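Local coordinates for cellulose binding protein (Clavibacter michiganensis, PDB 4JJO) that probably binds cellulose and loosens plant cell walls, being the two-domain expansin part of a larger probable cellulase, at residues A123-L128 with V137-G142; T168-D173 with A178-G183. One frame throughout, in Å; residues are numbered along the deposited sequence.

Contact 1: A123-L128 with V137-G142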
loop_
_atom_site.group_PDB
_atom_site.type_symbol
_atom_site.label_atom_id
_atom_site.label_comp_id
_atom_site.label_asym_id
_atom_site.label_seq_id
_atom_site.Cartn_x
_atom_site.Cartn_y
_atom_site.Cartn_z
ATOM N N ALA A 123 -14.855 9.453 -8.471
ATOM C CA ALA A 123 -14.039 9.556 -7.274
ATOM C C ALA A 123 -13.014 8.441 -7.191
ATOM O O ALA A 123 -13.189 7.367 -7.768
ATOM C CB ALA A 123 -14.921 9.550 -6.037
ATOM N N GLY A 124 -11.939 8.718 -6.466
ATOM C CA GLY A 124 -10.923 7.730 -6.179
ATOM C C GLY A 124 -10.719 7.612 -4.682
ATOM O O GLY A 124 -10.746 8.615 -3.966
ATOM N N LEU A 125 -10.533 6.387 -4.204
ATOM C CA LEU A 125 -10.255 6.152 -2.795
ATOM C C LEU A 125 -8.976 5.352 -2.642
ATOM O O LEU A 125 -8.720 4.409 -3.391
ATOM C CB LEU A 125 -11.393 5.383 -2.123
ATOM C CG LEU A 125 -12.787 6.003 -2.074
ATOM C CD1 LEU A 125 -13.682 5.125 -1.223
ATOM C CD2 LEU A 125 -12.745 7.414 -1.525
ATOM N N GLN A 126 -8.175 5.738 -1.659
ATOM C CA GLN A 126 -6.994 4.982 -1.296
ATOM C C GLN A 126 -7.175 4.427 0.107
ATOM O O GLN A 126 -7.541 5.160 1.029
ATOM C CB GLN A 126 -5.766 5.882 -1.354
ATOM C CG GLN A 126 -4.496 5.230 -0.849
ATOM C CD GLN A 126 -3.295 6.124 -1.022
ATOM O OE1 GLN A 126 -3.277 7.254 -0.534
ATOM N NE2 GLN A 126 -2.287 5.632 -1.738
ATOM N N VAL A 127 -6.933 3.131 0.265
ATOM C CA VAL A 127 -7.062 2.490 1.563
ATOM C C VAL A 127 -5.690 2.325 2.193
ATOM O O VAL A 127 -4.796 1.702 1.617
ATOM C CB VAL A 127 -7.735 1.116 1.454
ATOM C CG1 VAL A 127 -7.907 0.507 2.835
ATOM C CG2 VAL A 127 -9.078 1.241 0.753
ATOM N N LEU A 128 -5.534 2.888 3.384
ATOM C CA LEU A 128 -4.262 2.870 4.082
ATOM C C LEU A 128 -4.321 1.933 5.280
ATOM O O LEU A 128 -5.325 1.882 5.991
ATOM C CB LEU A 128 -3.910 4.286 4.537
ATOM C CG LEU A 128 -3.855 5.308 3.397
ATOM C CD1 LEU A 128 -4.019 6.725 3.920
ATOM C CD2 LEU A 128 -2.554 5.164 2.630
ATOM N N VAL A 137 -13.122 -3.095 -2.968
ATOM C CA VAL A 137 -13.555 -1.895 -2.264
ATOM C C VAL A 137 -14.892 -1.474 -2.850
ATOM O O VAL A 137 -15.031 -1.370 -4.067
ATOM C CB VAL A 137 -12.537 -0.747 -2.432
ATOM C CG1 VAL A 137 -13.064 0.539 -1.814
ATOM C CG2 VAL A 137 -11.200 -1.132 -1.820
ATOM N N GLU A 138 -15.876 -1.246 -1.985
ATOM C CA GLU A 138 -17.224 -0.906 -2.427
ATOM C C GLU A 138 -17.756 0.331 -1.712
ATOM O O GLU A 138 -17.451 0.566 -0.543
ATOM C CB GLU A 138 -18.176 -2.077 -2.173
ATOM C CG GLU A 138 -17.877 -3.326 -2.983
ATOM C CD GLU A 138 -18.573 -4.553 -2.421
ATOM O OE1 GLU A 138 -18.213 -4.977 -1.304
ATOM O OE2 GLU A 138 -19.483 -5.086 -3.090
ATOM N N ILE A 139 -18.556 1.118 -2.426
ATOM C CA ILE A 139 -19.242 2.261 -1.836
ATOM C C ILE A 139 -20.742 1.993 -1.799
ATOM O O ILE A 139 -21.311 1.467 -2.755
ATOM C CB ILE A 139 -18.980 3.557 -2.624
ATOM C CG1 ILE A 139 -17.499 3.932 -2.539
ATOM C CG2 ILE A 139 -19.845 4.688 -2.083
ATOM C CD1 ILE A 139 -17.134 5.194 -3.297
ATOM N N GLN A 140 -21.379 2.358 -0.693
ATOM C CA GLN A 140 -22.797 2.085 -0.511
ATOM C C GLN A 140 -23.649 2.926 -1.451
ATOM O O GLN A 140 -23.425 4.127 -1.602
ATOM C CB GLN A 140 -23.209 2.341 0.939
ATOM C CG GLN A 140 -24.579 1.779 1.291
ATOM C CD GLN A 140 -24.715 1.460 2.768
ATOM O OE1 GLN A 140 -24.229 2.198 3.625
ATOM N NE2 GLN A 140 -25.370 0.348 3.071
ATOM N N ALA A 141 -24.619 2.273 -2.085
ATOM C CA ALA A 141 -25.560 2.938 -2.975
ATOM C C ALA A 141 -26.966 2.500 -2.602
ATOM O O ALA A 141 -27.452 1.475 -3.081
ATOM C CB ALA A 141 -25.261 2.583 -4.415
ATOM N N GLY A 142 -27.616 3.280 -1.745
ATOM C CA GLY A 142 -28.886 2.881 -1.169
ATOM C C GLY A 142 -28.637 1.776 -0.164
ATOM O O GLY A 142 -28.015 2.004 0.875
#
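Leu125 meets Ile139 and Val127 meets Val137 through methyl groups alone, with no ring, amide or carboxylate between them, so neither faces nor edges of flat groups shape this contact. The flat amide of the 123-128 segment belongs to Gln126, which is directed to the other face of its strand; its OE1 is taken by Arg113 NH2 and its NE2 by Ser24 O.

Two methyl-methyl approaches define the interface. Leu125 CD1 lies 4.0 Å from Ile139 CD1, the two side chains crossing at a slant so that only their ends meet. Val127 CG2 comes 4.1 Å from Val137 CG2, and these shorter side chains run past one another in opposite senses. In Leu125, CG is anti to the carbonyl carbon (chi1 -62°) and the chain then extends to bring CD1 to the isoleucine. Both valines hold CG1 anti to the backbone N, which leaves CG2 as the branch that touches.

The nearest pair of CA atoms, Leu125 CA and Val137 CA, is 8.7 Å apart, a spacing that shows only that the strands are not direct neighbours. Leu125, Val127, Val137 and Ile139 all point toward the opposite segment, and no hydrogen bond joins the two. Together these features indicate face-to-face packing of two layers, as expected in the immunoglobulin-like beta sandwich of the expansin C-terminal domain.

Leu148 of strand 144-150 and Val169 of strand 167-173 each touch both Leu125 and Val137, continuing the apolar core between the layers. On the side of strand 124-128, Ile112 of strand 111-114 packs against Leu125 and Val127, and Val114 against Leu125. The strand itself is paired through its backbone with strand 111-114 and, at Leu125, with Trp156.

Contact 2: T168-D173 with A178-G183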
loop_
_atom_site.group_PDB
_atom_site.type_symbol
_atom_site.label_atom_id
_atom_site.label_comp_id
_atom_site.label_asym_id
_atom_site.label_seq_id
_atom_site.Cartn_x
_atom_site.Cartn_y
_atom_site.Cartn_z
ATOM N N THR A 168 -20.297 5.483 2.825
ATOM C CA THR A 168 -20.029 4.256 3.559
ATOM C C THR A 168 -19.216 3.343 2.654
ATOM O O THR A 168 -19.644 3.005 1.549
ATOM C CB THR A 168 -21.319 3.546 4.002
ATOM O OG1 THR A 168 -22.028 4.375 4.931
ATOM C CG2 THR A 168 -20.991 2.222 4.674
ATOM N N VAL A 169 -18.033 2.962 3.121
ATOM C CA VAL A 169 -17.105 2.190 2.308
ATOM C C VAL A 169 -16.849 0.824 2.921
ATOM O O VAL A 169 -16.520 0.714 4.101
ATOM C CB VAL A 169 -15.759 2.922 2.160
ATOM C CG1 VAL A 169 -14.785 2.086 1.342
ATOM C CG2 VAL A 169 -15.963 4.286 1.523
ATOM N N LYS A 170 -17.001 -0.216 2.109
ATOM C CA LYS A 170 -16.707 -1.570 2.547
ATOM C C LYS A 170 -15.427 -2.070 1.900
ATOM O O LYS A 170 -15.311 -2.113 0.675
ATOM C CB LYS A 170 -17.853 -2.518 2.211
ATOM C CG LYS A 170 -17.580 -3.947 2.642
ATOM C CD LYS A 170 -18.858 -4.681 2.981
ATOM C CE LYS A 170 -19.807 -4.729 1.799
ATOM N NZ LYS A 170 -21.038 -5.493 2.131
ATOM N N VAL A 171 -14.472 -2.452 2.739
ATOM C CA VAL A 171 -13.196 -2.967 2.273
ATOM C C VAL A 171 -13.025 -4.413 2.728
ATOM O O VAL A 171 -13.081 -4.716 3.922
ATOM C CB VAL A 171 -12.029 -2.118 2.801
ATOM C CG1 VAL A 171 -10.718 -2.574 2.185
ATOM C CG2 VAL A 171 -12.272 -0.645 2.503
ATOM N N THR A 172 -12.822 -5.300 1.760
ATOM C CA THR A 172 -12.644 -6.722 2.026
ATOM C C THR A 172 -11.221 -7.112 1.644
ATOM O O THR A 172 -10.773 -6.813 0.540
ATOM C CB THR A 172 -13.632 -7.566 1.203
ATOM O OG1 THR A 172 -14.962 -7.060 1.372
ATOM C CG2 THR A 172 -13.588 -9.030 1.628
ATOM N N ASP A 173 -10.508 -7.777 2.548
ATOM C CA ASP A 173 -9.116 -8.125 2.279
ATOM C C ASP A 173 -8.996 -9.510 1.649
ATOM O O ASP A 173 -9.989 -10.212 1.478
ATOM C CB ASP A 173 -8.257 -8.017 3.548
ATOM C CG ASP A 173 -8.587 -9.077 4.590
ATOM O OD1 ASP A 173 -9.255 -10.082 4.264
ATOM O OD2 ASP A 173 -8.150 -8.905 5.749
ATOM N N ALA A 178 -13.832 -8.255 6.262
ATOM C CA ALA A 178 -14.389 -6.985 5.812
ATOM C C ALA A 178 -14.488 -5.961 6.932
ATOM O O ALA A 178 -14.779 -6.302 8.081
ATOM C CB ALA A 178 -15.765 -7.208 5.199
ATOM N N VAL A 179 -14.245 -4.703 6.581
ATOM C CA VAL A 179 -14.547 -3.585 7.461
ATOM C C VAL A 179 -15.513 -2.646 6.755
ATOM O O VAL A 179 -15.378 -2.385 5.559
ATOM C CB VAL A 179 -13.291 -2.789 7.871
ATOM C CG1 VAL A 179 -12.376 -3.641 8.737
ATOM C CG2 VAL A 179 -12.551 -2.263 6.649
ATOM N N VAL A 180 -16.494 -2.152 7.500
ATOM C CA VAL A 180 -17.440 -1.180 6.971
ATOM C C VAL A 180 -17.179 0.160 7.637
ATOM O O VAL A 180 -17.181 0.265 8.866
ATOM C CB VAL A 180 -18.893 -1.616 7.208
ATOM C CG1 VAL A 180 -19.857 -0.514 6.794
ATOM C CG2 VAL A 180 -19.184 -2.902 6.446
ATOM N N LEU A 181 -16.960 1.181 6.817
ATOM C CA LEU A 181 -16.510 2.479 7.295
ATOM C C LEU A 181 -17.539 3.563 6.997
ATOM O O LEU A 181 -17.547 4.132 5.906
ATOM C CB LEU A 181 -15.182 2.836 6.626
ATOM C CG LEU A 181 -14.142 1.711 6.610
ATOM C CD1 LEU A 181 -12.990 2.062 5.685
ATOM C CD2 LEU A 181 -13.638 1.417 8.011
ATOM N N PRO A 182 -18.411 3.855 7.972
ATOM C CA PRO A 182 -19.464 4.861 7.799
ATOM C C PRO A 182 -18.996 6.292 8.046
ATOM O O PRO A 182 -17.961 6.524 8.671
ATOM C CB PRO A 182 -20.478 4.473 8.875
ATOM C CG PRO A 182 -19.652 3.894 9.952
ATOM C CD PRO A 182 -18.534 3.157 9.264
ATOM N N GLY A 183 -19.773 7.245 7.549
ATOM C CA GLY A 183 -19.599 8.640 7.907
ATOM C C GLY A 183 -18.435 9.332 7.231
ATOM O O GLY A 183 -18.062 10.439 7.615
HETATM O O HOH W 1 -22.251 6.971 5.881
#
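Val169 and Val171 exchange four backbone hydrogen bonds with Leu181 and Val179, which satisfy the N and O of all four residues. Val169 N gives to Leu181 O at 3.1 Å, and Leu181 N returns to Val169 O at 2.8 Å. The second pair is equally reciprocal: Val171 N to Val179 O is 3.0 Å and Val179 N to Val171 O is 2.9 Å. All four are fairly straight, with N-H...O angles of 153° to 167°. The register is antiparallel, with Lys170-Val180 and Thr172-Ala178 as non-hydrogen-bonded pairs, and the four-residue connection makes the pair a beta hairpin.

A water links the strand ends: it lies 2.8 Å from Thr168 OG1 and accepts from Gly183 N. Asp173, at the other end, has its carboxylate engaged by Tyr175 N and by a salt bridge to Arg177.

Val169, Val171, Val179 and Leu181 share the buried face. Val179 CG2 stands between its backbone N and carbonyl carbon, which brings it 3.9 Å from Val171 CB. On the opposite face, Thr168 CG2 presses against Val180 CG1 at 3.6 Å, and the Lys170 chain passes Val180 before bending at chi3 (59°); Lys170 makes a cation-pi contact with Trp145.

Strand 178-184 is an edge strand within this chain. Along the other side of strand 167-173, the backbones of Thr168, Lys170 and Thr172 bond to Gln140, Glu138 and Asp135/Arg136 of strand 134-141. Phe198 touches Val179, Thr194 and Ser196 touch Leu181, and Val171 reaches Val127 in the facing layer.

After the N-terminal domain and strand 111-114, the chain makes strand 124-128, then a short connection leads to strand 134-141, and contact 1 closes that excursion across the sandwich. After strands 144-150 and 156-157 it enters strand 167-173, and the four-residue connection to strand 178-184 is closed by contact 2. The two loops are in series and neither nest nor cross. Their centres are about 8 Å apart, and they share the pairing of strands 134-141 and 167-173: Lys170 N is 2.8 Å from Glu138 O and Gln140 N is 2.9 Å from Thr168 O, both probable hydrogen bonds. Contact 1 thus joins layers, and contact 2 extends one layer to its edge.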